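Local coordinates for protein inositol polyphosphate multikinase alpha (Arabidopsis thaliana, PDB 4FRF) that phosphorylates a broad range of inositol phosphates with ATP, converting inositol 1,4,5-trisphosphate to inositol 1,3,4,5,6-pentakisphosphate, at residues H48-Y56 with P230-A238; E79-M90 with C209-E218. All coordinates share one frame; numbering follows the deposited sequence.

In the fold
Interaction 2 lies within the five-stranded antiparallel sheet, and interaction 1 covers its outer strand, 231-235. In interaction 2, strands 83-90 and 209-216 run beside each other in a regular backbone ladder, and at its end the side chains of Glu216 and Asn217 bond to the backbone of Thr81 and Lys82 and to Ser84 OG. In interaction 1 a turn-and-loop segment supplies a single firm backbone bond and the rest is mainly aromatic and aliphatic packing. Both mix buried and exposed residues, but interaction 2 buries more than twice the surface. They share the sheet directly: strand 231-235 also bonds to 209-216, through Gln231 with Val214 and Lys233 with Leu212.

Interaction 1 of 2, residues H48-Y56 with P230-A238; sequences HIHRYFPVY and PQVKLVDFA
Tyr52 and Leu234 make the main backbone link, Leu234 N donating to Tyr52 O at 3.2 Å. Val232 and Leu234 project from one face of the strand, and Tyr52 and Phe53 meet them at two places along it. The Tyr52 ring presents its edge at Val232, CD1 lying 3.4 Å from Val232 O near the ring plane. Farther along, Phe53, with CG beside its own backbone N (chi1 -70°), brings its CD1, CE1 and CZ atoms to Leu234 and Phe237: CZ is 3.9 Å from Leu234 CD2, and CD1 is 3.6 Å from Phe237 CZ. The two phenyl rings meet rim to rim with planes 19° apart, neither covering the other. Pro54 CG reaches the edge of the Phe237 ring, 4.0 Å from CE2. From the opposite face of the strand the Lys233 chain, bent at chi2 and chi4, brings NZ to Arg51 O in a weak hydrogen bond.

Strand 231-235 is outermost in the antiparallel sheet of this ATP-grasp-type kinase, and the type I turn from His50 to Phe53 meets the edge away from strand 209-216, where Leu234 N points. Replacing Phe53 by an alanine would probably leave Leu234 CD2 and the rim of Phe237 without their shared apolar neighbour, opening a gap between turn and strand.

Farther out, helix 32-41 supports the aromatic group, Phe39 stacking on Phe53 and Phe35 on Phe237. Helix 187-200 holds Tyr52 and Val232: Tyr52 OH is hydrogen-bonded to Glu193, and Gln190 takes Val232 N.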
loop_
_atom_site.group_PDB
_atom_site.type_symbol
_atom_site.label_atom_id
_atom_site.label_comp_id
_atom_site.label_asym_id
_atom_site.label_seq_id
_atom_site.Cartn_x
_atom_site.Cartn_y
_atom_site.Cartn_z
ATOM N N HIS A 48 10.863 7.133 -18.530
ATOM C CA HIS A 48 11.382 5.831 -18.181
ATOM C C HIS A 48 10.282 4.947 -17.593
ATOM O O HIS A 48 10.516 3.776 -17.300
ATOM C CB HIS A 48 12.571 5.943 -17.230
ATOM C CG HIS A 48 12.187 6.267 -15.825
ATOM N ND1 HIS A 48 11.283 7.264 -15.512
ATOM C CD2 HIS A 48 12.564 5.715 -14.646
ATOM C CE1 HIS A 48 11.118 7.307 -14.203
ATOM N NE2 HIS A 48 11.890 6.384 -13.654
ATOM N N ILE A 49 9.079 5.499 -17.466
ATOM C CA ILE A 49 7.936 4.746 -16.959
ATOM C C ILE A 49 7.095 4.215 -18.111
ATOM O O ILE A 49 6.502 3.141 -18.018
ATOM C CB ILE A 49 7.053 5.612 -16.003
ATOM C CG1 ILE A 49 7.791 5.870 -14.690
ATOM C CG2 ILE A 49 5.703 4.949 -15.720
ATOM C CD1 ILE A 49 8.288 4.627 -14.015
ATOM N N HIS A 50 7.057 4.972 -19.203
ATOM C CA HIS A 50 6.281 4.601 -20.386
ATOM C C HIS A 50 6.627 3.171 -20.840
ATOM O O HIS A 50 5.757 2.416 -21.290
ATOM C CB HIS A 50 6.545 5.594 -21.520
ATOM C CG HIS A 50 5.718 6.841 -21.444
ATOM N ND1 HIS A 50 4.506 6.970 -22.094
ATOM C CD2 HIS A 50 5.964 8.042 -20.864
ATOM C CE1 HIS A 50 4.017 8.179 -21.876
ATOM N NE2 HIS A 50 4.880 8.847 -21.128
ATOM N N ARG A 51 7.884 2.788 -20.648
ATOM C CA ARG A 51 8.358 1.479 -21.071
ATOM C C ARG A 51 7.732 0.315 -20.289
ATOM O O ARG A 51 8.138 -0.822 -20.450
ATOM C CB ARG A 51 9.875 1.409 -20.944
ATOM C CG ARG A 51 10.339 1.082 -19.539
ATOM C CD ARG A 51 11.855 1.011 -19.451
ATOM N NE ARG A 51 12.366 -0.340 -19.711
ATOM C CZ ARG A 51 12.546 -1.265 -18.769
ATOM N NH1 ARG A 51 12.243 -0.997 -17.513
ATOM N NH2 ARG A 51 13.024 -2.459 -19.083
ATOM N N TYR A 52 6.809 0.610 -19.385
ATOM C CA TYR A 52 6.130 -0.448 -18.635
ATOM C C TYR A 52 4.696 -0.588 -19.092
ATOM O O TYR A 52 3.850 -1.097 -18.360
ATOM C CB TYR A 52 6.180 -0.174 -17.129
ATOM C CG TYR A 52 7.558 -0.324 -16.532
ATOM C CD1 TYR A 52 8.167 -1.570 -16.449
ATOM C CD2 TYR A 52 8.250 0.780 -16.044
ATOM C CE1 TYR A 52 9.438 -1.716 -15.920
ATOM C CE2 TYR A 52 9.526 0.647 -15.516
ATOM C CZ TYR A 52 10.117 -0.605 -15.468
ATOM O OH TYR A 52 11.385 -0.747 -14.967
ATOM N N PHE A 53 4.426 -0.119 -20.304
ATOM C CA PHE A 53 3.072 -0.067 -20.810
ATOM C C PHE A 53 3.075 -0.419 -22.288
ATOM O O PHE A 53 3.870 0.120 -23.060
ATOM C CB PHE A 53 2.476 1.336 -20.612
ATOM C CG PHE A 53 2.186 1.690 -19.170
ATOM C CD1 PHE A 53 0.886 1.648 -18.678
ATOM C CD2 PHE A 53 3.206 2.137 -18.321
ATOM C CE1 PHE A 53 0.614 1.998 -17.337
ATOM C CE2 PHE A 53 2.936 2.482 -16.978
ATOM C CZ PHE A 53 1.645 2.413 -16.497
ATOM N N PRO A 54 2.175 -1.314 -22.701
ATOM C CA PRO A 54 2.063 -1.573 -24.123
ATOM C C PRO A 54 2.127 -0.263 -24.910
ATOM O O PRO A 54 1.437 0.691 -24.564
ATOM C CB PRO A 54 0.665 -2.201 -24.256
ATOM C CG PRO A 54 0.013 -2.059 -22.874
ATOM C CD PRO A 54 1.131 -2.002 -21.926
ATOM N N VAL A 55 2.982 -0.210 -25.931
ATOM C CA VAL A 55 3.022 0.938 -26.855
ATOM C C VAL A 55 1.714 1.077 -27.636
ATOM O O VAL A 55 1.163 0.067 -28.136
ATOM C CB VAL A 55 4.183 0.830 -27.869
ATOM C CG1 VAL A 55 4.142 2.013 -28.846
ATOM C CG2 VAL A 55 5.529 0.777 -27.139
ATOM N N TYR A 56 1.246 2.327 -27.764
ATOM C CA TYR A 56 -0.004 2.637 -28.467
ATOM C C TYR A 56 0.311 3.269 -29.818
ATOM O O TYR A 56 1.373 3.878 -29.988
ATOM C CB TYR A 56 -0.851 3.603 -27.622
ATOM C CG TYR A 56 -2.249 3.872 -28.154
ATOM C CD1 TYR A 56 -3.127 2.820 -28.460
ATOM C CD2 TYR A 56 -2.736 5.178 -28.238
ATOM C CE1 TYR A 56 -4.426 3.065 -28.885
ATOM C CE2 TYR A 56 -4.031 5.433 -28.669
ATOM C CZ TYR A 56 -4.873 4.375 -28.984
ATOM O OH TYR A 56 -6.159 4.631 -29.410
ATOM N N PRO A 230 14.436 -10.292 -19.127
ATOM C CA PRO A 230 13.195 -10.240 -18.340
ATOM C C PRO A 230 12.486 -8.907 -18.477
ATOM O O PRO A 230 13.138 -7.877 -18.555
ATOM C CB PRO A 230 13.692 -10.402 -16.909
ATOM C CG PRO A 230 15.065 -9.854 -16.937
ATOM C CD PRO A 230 15.630 -10.176 -18.272
ATOM N N GLN A 231 11.158 -8.917 -18.457
ATOM C CA GLN A 231 10.420 -7.673 -18.582
ATOM C C GLN A 231 9.095 -7.599 -17.849
ATOM O O GLN A 231 8.327 -8.565 -17.824
ATOM C CB GLN A 231 10.239 -7.293 -20.043
ATOM C CG GLN A 231 11.159 -6.184 -20.454
ATOM C CD GLN A 231 11.226 -5.988 -21.942
ATOM O OE1 GLN A 231 10.546 -6.677 -22.718
ATOM N NE2 GLN A 231 12.082 -5.066 -22.366
ATOM N N VAL A 232 8.810 -6.405 -17.328
ATOM C CA VAL A 232 7.590 -6.126 -16.586
ATOM C C VAL A 232 6.672 -5.206 -17.383
ATOM O O VAL A 232 7.140 -4.316 -18.094
ATOM C CB VAL A 232 7.909 -5.434 -15.242
ATOM C CG1 VAL A 232 6.634 -5.063 -14.520
ATOM C CG2 VAL A 232 8.760 -6.326 -14.381
ATOM N N LYS A 233 5.367 -5.408 -17.243
ATOM C CA LYS A 233 4.381 -4.550 -17.887
ATOM C C LYS A 233 3.029 -4.648 -17.189
ATOM O O LYS A 233 2.754 -5.609 -16.474
ATOM C CB LYS A 233 4.248 -4.881 -19.381
ATOM C CG LYS A 233 5.485 -4.495 -20.195
ATOM C CD LYS A 233 5.144 -4.104 -21.634
ATOM C CE LYS A 233 6.223 -3.177 -22.247
ATOM N NZ LYS A 233 7.635 -3.631 -22.002
ATOM N N LEU A 234 2.224 -3.607 -17.334
ATOM C CA LEU A 234 0.902 -3.583 -16.771
ATOM C C LEU A 234 -0.077 -3.787 -17.888
ATOM O O LEU A 234 0.100 -3.240 -18.960
ATOM C CB LEU A 234 0.638 -2.227 -16.138
ATOM C CG LEU A 234 1.016 -2.018 -14.685
ATOM C CD1 LEU A 234 2.491 -2.308 -14.470
ATOM C CD2 LEU A 234 0.670 -0.600 -14.287
ATOM N N VAL A 235 -1.162 -4.493 -17.607
ATOM C CA VAL A 235 -2.169 -4.762 -18.616
ATOM C C VAL A 235 -3.580 -4.576 -18.073
ATOM O O VAL A 235 -3.763 -4.332 -16.901
ATOM C CB VAL A 235 -2.014 -6.188 -19.209
ATOM C CG1 VAL A 235 -0.618 -6.384 -19.780
ATOM C CG2 VAL A 235 -2.315 -7.238 -18.168
ATOM N N ASP A 236 -4.574 -4.764 -18.932
ATOM C CA ASP A 236 -5.986 -4.560 -18.573
ATOM C C ASP A 236 -6.252 -3.186 -18.039
ATOM O O ASP A 236 -6.077 -2.938 -16.858
ATOM C CB ASP A 236 -6.453 -5.605 -17.561
ATOM C CG ASP A 236 -6.419 -7.004 -18.119
ATOM O OD1 ASP A 236 -6.780 -7.183 -19.301
ATOM O OD2 ASP A 236 -5.998 -7.924 -17.397
ATOM N N PHE A 237 -6.703 -2.292 -18.909
ATOM C CA PHE A 237 -7.011 -0.939 -18.482
ATOM C C PHE A 237 -8.485 -0.599 -18.666
ATOM O O PHE A 237 -8.836 0.556 -18.875
ATOM C CB PHE A 237 -6.144 0.059 -19.239
ATOM C CG PHE A 237 -4.681 -0.212 -19.131
ATOM C CD1 PHE A 237 -3.990 0.096 -17.973
ATOM C CD2 PHE A 237 -3.979 -0.741 -20.201
ATOM C CE1 PHE A 237 -2.612 -0.117 -17.881
ATOM C CE2 PHE A 237 -2.610 -0.979 -20.105
ATOM C CZ PHE A 237 -1.927 -0.651 -18.944
ATOM N N ALA A 238 -9.348 -1.605 -18.570
ATOM C CA ALA A 238 -10.787 -1.387 -18.714
ATOM C C ALA A 238 -11.347 -0.457 -17.642
ATOM O O ALA A 238 -12.293 0.286 -17.897
ATOM C CB ALA A 238 -11.528 -2.712 -18.701
#

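Interaction 2 of 2, residues E79-M90 with C209-E218; sequences EYTKPSVMDVKM and CSILMVYENE
Ser210 and Lys89 face each other as a non-hydrogen-bonded pair, and from there the antiparallel ladder alternates. Ile211 bonds with Val88 in both directions while its CD1 packs 3.7 Å from Met90 CE, on the face covered by helix 249-265. Leu212, on the reverse face, sets CD2 against Val85 CG2. Met213 exchanges two backbone bonds with Met86, and their side chains lie alongside each other, pointing the same way, SD of Met86 by CE of Met213. The partner strand carries the PxxxDxKxG signature of inositol phosphate kinases, beginning at Pro83; its Asp87 side chain is salt-bridged to Arg141.

Val214 then lays CG2 over the centre of the Tyr80 ring, 4.0 Å from the centroid, a CH-pi contact only 3° off the ring normal; Arg229 makes a cation-pi contact with the same ring. Tyr215 receives Ser84 CB over one face. Glu216, its CG anti to N and the chain bent at chi2 (71°), curls its carboxylate onto the backbone leading into strand 83-90: OE1 takes Thr81 N at 3.1 Å on its syn side, and OE2 takes Lys82 N at 2.8 Å. Asn217 grips Lys82 O twice, through N and ND2, and ND2 also donates to Ser84 OG at 3.0 Å, while His131 bonds to OD1, fixing the amide's rotation.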
loop_
_atom_site.group_PDB
_atom_site.type_symbol
_atom_site.label_atom_id
_atom_site.label_comp_id
_atom_site.label_asym_id
_atom_site.label_seq_id
_atom_site.Cartn_x
_atom_site.Cartn_y
_atom_site.Cartn_z
ATOM N N GLU A 79 8.764 -10.263 -29.358
ATOM C CA GLU A 79 10.224 -10.281 -29.274
ATOM C C GLU A 79 10.776 -11.541 -28.599
ATOM O O GLU A 79 11.982 -11.602 -28.269
ATOM C CB GLU A 79 10.727 -9.048 -28.505
ATOM C CG GLU A 79 10.297 -7.707 -29.096
ATOM C CD GLU A 79 10.127 -6.632 -28.020
ATOM O OE1 GLU A 79 11.034 -6.491 -27.166
ATOM O OE2 GLU A 79 9.084 -5.934 -28.032
ATOM N N TYR A 80 9.900 -12.509 -28.315
ATOM C CA TYR A 80 10.336 -13.670 -27.544
ATOM C C TYR A 80 10.166 -14.954 -28.312
ATOM O O TYR A 80 9.122 -15.190 -28.922
ATOM C CB TYR A 80 9.615 -13.745 -26.195
ATOM C CG TYR A 80 10.036 -12.664 -25.211
ATOM C CD1 TYR A 80 11.125 -12.851 -24.355
ATOM C CD2 TYR A 80 9.348 -11.454 -25.148
ATOM C CE1 TYR A 80 11.514 -11.857 -23.474
ATOM C CE2 TYR A 80 9.725 -10.464 -24.264
ATOM C CZ TYR A 80 10.798 -10.670 -23.428
ATOM O OH TYR A 80 11.161 -9.675 -22.563
ATOM N N THR A 81 11.213 -15.776 -28.301
ATOM C CA THR A 81 11.214 -17.034 -29.041
ATOM C C THR A 81 10.512 -18.108 -28.233
ATOM O O THR A 81 9.499 -18.699 -28.696
ATOM C CB THR A 81 12.655 -17.502 -29.353
ATOM O OG1 THR A 81 13.240 -16.644 -30.383
ATOM C CG2 THR A 81 12.613 -18.934 -29.861
ATOM N N LYS A 82 11.071 -18.366 -27.027
ATOM C CA LYS A 82 10.463 -19.303 -26.107
ATOM C C LYS A 82 10.311 -18.614 -24.764
ATOM O O LYS A 82 11.238 -18.609 -23.948
ATOM C CB LYS A 82 11.319 -20.563 -25.976
ATOM C CG LYS A 82 11.307 -21.406 -27.209
ATOM C CD LYS A 82 12.250 -22.609 -27.117
ATOM C CE LYS A 82 12.399 -23.312 -28.490
ATOM N NZ LYS A 82 11.114 -23.337 -29.270
ATOM N N PRO A 83 9.157 -17.978 -24.548
ATOM C CA PRO A 83 8.958 -17.220 -23.331
ATOM C C PRO A 83 8.118 -17.964 -22.319
ATOM O O PRO A 83 7.094 -18.537 -22.676
ATOM C CB PRO A 83 8.194 -15.996 -23.822
ATOM C CG PRO A 83 7.385 -16.503 -24.991
ATOM C CD PRO A 83 8.126 -17.687 -25.563
ATOM N N SER A 84 8.568 -17.976 -21.066
ATOM C CA SER A 84 7.689 -18.246 -19.930
ATOM C C SER A 84 7.047 -16.932 -19.538
ATOM O O SER A 84 7.712 -15.899 -19.528
ATOM C CB SER A 84 8.480 -18.798 -18.745
ATOM O OG SER A 84 9.100 -20.038 -19.053
ATOM N N VAL A 85 5.761 -16.968 -19.211
ATOM C CA VAL A 85 5.011 -15.749 -18.884
ATOM C C VAL A 85 4.102 -15.931 -17.640
ATOM O O VAL A 85 3.625 -17.029 -17.374
ATOM C CB VAL A 85 4.179 -15.271 -20.108
ATOM C CG1 VAL A 85 3.238 -16.345 -20.550
ATOM C CG2 VAL A 85 3.402 -14.023 -19.770
ATOM N N MET A 86 3.910 -14.863 -16.862
ATOM C CA MET A 86 2.998 -14.910 -15.692
ATOM C C MET A 86 2.214 -13.623 -15.481
ATOM O O MET A 86 2.772 -12.535 -15.539
ATOM C CB MET A 86 3.745 -15.255 -14.401
ATOM C CG MET A 86 2.832 -15.253 -13.167
ATOM S SD MET A 86 3.717 -15.186 -11.595
ATOM C CE MET A 86 3.854 -16.932 -11.236
ATOM N N ASP A 87 0.932 -13.755 -15.171
ATOM C CA ASP A 87 0.104 -12.585 -14.977
ATOM C C ASP A 87 -0.536 -12.512 -13.586
ATOM O O ASP A 87 -1.343 -13.375 -13.205
ATOM C CB ASP A 87 -0.941 -12.455 -16.081
ATOM C CG ASP A 87 -2.133 -13.363 -15.871
ATOM O OD1 ASP A 87 -1.976 -14.600 -15.989
ATOM O OD2 ASP A 87 -3.245 -12.835 -15.635
ATOM N N VAL A 88 -0.169 -11.457 -12.847
ATOM C CA VAL A 88 -0.581 -11.261 -11.472
ATOM C C VAL A 88 -1.556 -10.102 -11.324
ATOM O O VAL A 88 -1.313 -9.006 -11.827
ATOM C CB VAL A 88 0.613 -10.979 -10.624
ATOM C CG1 VAL A 88 0.266 -11.143 -9.156
ATOM C CG2 VAL A 88 1.736 -11.903 -11.033
ATOM N N LYS A 89 -2.652 -10.355 -10.615
ATOM C CA LYS A 89 -3.660 -9.344 -10.327
ATOM C C LYS A 89 -3.223 -8.506 -9.140
ATOM O O LYS A 89 -3.204 -8.982 -8.000
ATOM C CB LYS A 89 -4.979 -10.022 -10.008
ATOM C CG LYS A 89 -6.179 -9.343 -10.601
ATOM C CD LYS A 89 -7.056 -10.356 -11.344
ATOM C CE LYS A 89 -8.116 -9.663 -12.177
ATOM N NZ LYS A 89 -8.870 -10.632 -13.013
ATOM N N MET A 90 -2.830 -7.269 -9.411
ATOM C CA MET A 90 -2.370 -6.367 -8.369
ATOM C C MET A 90 -3.525 -5.708 -7.666
ATOM O O MET A 90 -4.435 -5.173 -8.305
ATOM C CB MET A 90 -1.470 -5.311 -8.960
ATOM C CG MET A 90 -0.099 -5.820 -9.225
ATOM S SD MET A 90 0.740 -6.102 -7.671
ATOM C CE MET A 90 1.978 -7.279 -8.173
ATOM N N CYS A 209 -6.474 -4.685 -12.179
ATOM C CA CYS A 209 -5.470 -4.479 -13.196
ATOM C C CYS A 209 -4.224 -5.344 -12.864
ATOM O O CYS A 209 -3.923 -5.569 -11.702
ATOM C CB CYS A 209 -5.158 -2.976 -13.227
ATOM S SG CYS A 209 -3.740 -2.420 -14.160
ATOM N N SER A 210 -3.596 -5.936 -13.881
ATOM C CA SER A 210 -2.594 -6.995 -13.647
ATOM C C SER A 210 -1.182 -6.582 -14.018
ATOM O O SER A 210 -0.979 -5.786 -14.924
ATOM C CB SER A 210 -2.961 -8.274 -14.421
ATOM O OG SER A 210 -4.274 -8.728 -14.109
ATOM N N ILE A 211 -0.204 -7.168 -13.345
ATOM C CA ILE A 211 1.165 -7.081 -13.794
ATOM C C ILE A 211 1.518 -8.313 -14.604
ATOM O O ILE A 211 1.119 -9.420 -14.257
ATOM C CB ILE A 211 2.126 -7.004 -12.647
ATOM C CG1 ILE A 211 2.236 -5.569 -12.156
ATOM C CG2 ILE A 211 3.487 -7.482 -13.080
ATOM C CD1 ILE A 211 3.250 -5.389 -11.050
ATOM N N LEU A 212 2.307 -8.118 -15.660
ATOM C CA LEU A 212 2.764 -9.207 -16.486
ATOM C C LEU A 212 4.273 -9.315 -16.469
ATOM O O LEU A 212 4.968 -8.368 -16.825
ATOM C CB LEU A 212 2.299 -9.002 -17.912
ATOM C CG LEU A 212 2.522 -10.193 -18.845
ATOM C CD1 LEU A 212 1.521 -10.168 -19.972
ATOM C CD2 LEU A 212 3.940 -10.190 -19.387
ATOM N N MET A 213 4.775 -10.489 -16.089
ATOM C CA MET A 213 6.202 -10.801 -16.207
ATOM C C MET A 213 6.432 -11.745 -17.384
ATOM O O MET A 213 5.567 -12.560 -17.719
ATOM C CB MET A 213 6.729 -11.434 -14.919
ATOM C CG MET A 213 6.388 -10.644 -13.645
ATOM S SD MET A 213 7.149 -11.293 -12.121
ATOM C CE MET A 213 6.152 -12.769 -11.847
ATOM N N VAL A 214 7.583 -11.606 -18.031
ATOM C CA VAL A 214 7.968 -12.516 -19.103
ATOM C C VAL A 214 9.477 -12.572 -19.253
ATOM O O VAL A 214 10.183 -11.655 -18.824
ATOM C CB VAL A 214 7.311 -12.140 -20.471
ATOM C CG1 VAL A 214 7.519 -10.680 -20.799
ATOM C CG2 VAL A 214 7.880 -12.991 -21.564
ATOM N N TYR A 215 9.973 -13.667 -19.827
ATOM C CA TYR A 215 11.401 -13.784 -20.108
ATOM C C TYR A 215 11.764 -14.850 -21.161
ATOM O O TYR A 215 10.905 -15.602 -21.626
ATOM C CB TYR A 215 12.209 -13.961 -18.814
ATOM C CG TYR A 215 12.030 -15.290 -18.113
ATOM C CD1 TYR A 215 12.878 -16.364 -18.397
ATOM C CD2 TYR A 215 11.101 -15.435 -17.076
ATOM C CE1 TYR A 215 12.767 -17.565 -17.716
ATOM C CE2 TYR A 215 10.976 -16.641 -16.393
ATOM C CZ TYR A 215 11.812 -17.705 -16.729
ATOM O OH TYR A 215 11.712 -18.900 -16.056
ATOM N N GLU A 216 13.039 -14.867 -21.557
ATOM C CA GLU A 216 13.493 -15.690 -22.671
ATOM C C GLU A 216 14.132 -16.979 -22.175
ATOM O O GLU A 216 15.153 -16.950 -21.503
ATOM C CB GLU A 216 14.533 -14.908 -23.508
ATOM C CG GLU A 216 14.823 -15.659 -24.881
ATOM C CD GLU A 216 13.547 -15.532 -25.819
ATOM O OE1 GLU A 216 13.170 -14.477 -26.247
ATOM O OE2 GLU A 216 12.924 -16.560 -26.043
ATOM N N ASN A 217 13.601 -18.114 -22.629
ATOM C CA ASN A 217 14.228 -19.398 -22.314
ATOM C C ASN A 217 15.386 -19.781 -23.241
ATOM O O ASN A 217 16.335 -20.431 -22.805
ATOM C CB ASN A 217 13.183 -20.509 -22.251
ATOM C CG ASN A 217 12.250 -20.355 -21.061
ATOM O OD1 ASN A 217 12.576 -20.770 -19.951
ATOM N ND2 ASN A 217 11.084 -19.742 -21.287
ATOM N N GLU A 218 15.352 -19.294 -24.482
ATOM C CA GLU A 218 16.364 -19.676 -25.487
ATOM C C GLU A 218 17.791 -19.831 -24.910
ATOM O O GLU A 218 18.443 -18.842 -24.519
ATOM C CB GLU A 218 16.344 -18.724 -26.692
ATOM C CG GLU A 218 16.795 -19.363 -28.005
ATOM C CD GLU A 218 15.792 -20.393 -28.564
ATOM O OE1 GLU A 218 14.684 -20.523 -27.991
ATOM O OE2 GLU A 218 16.119 -21.064 -29.588
#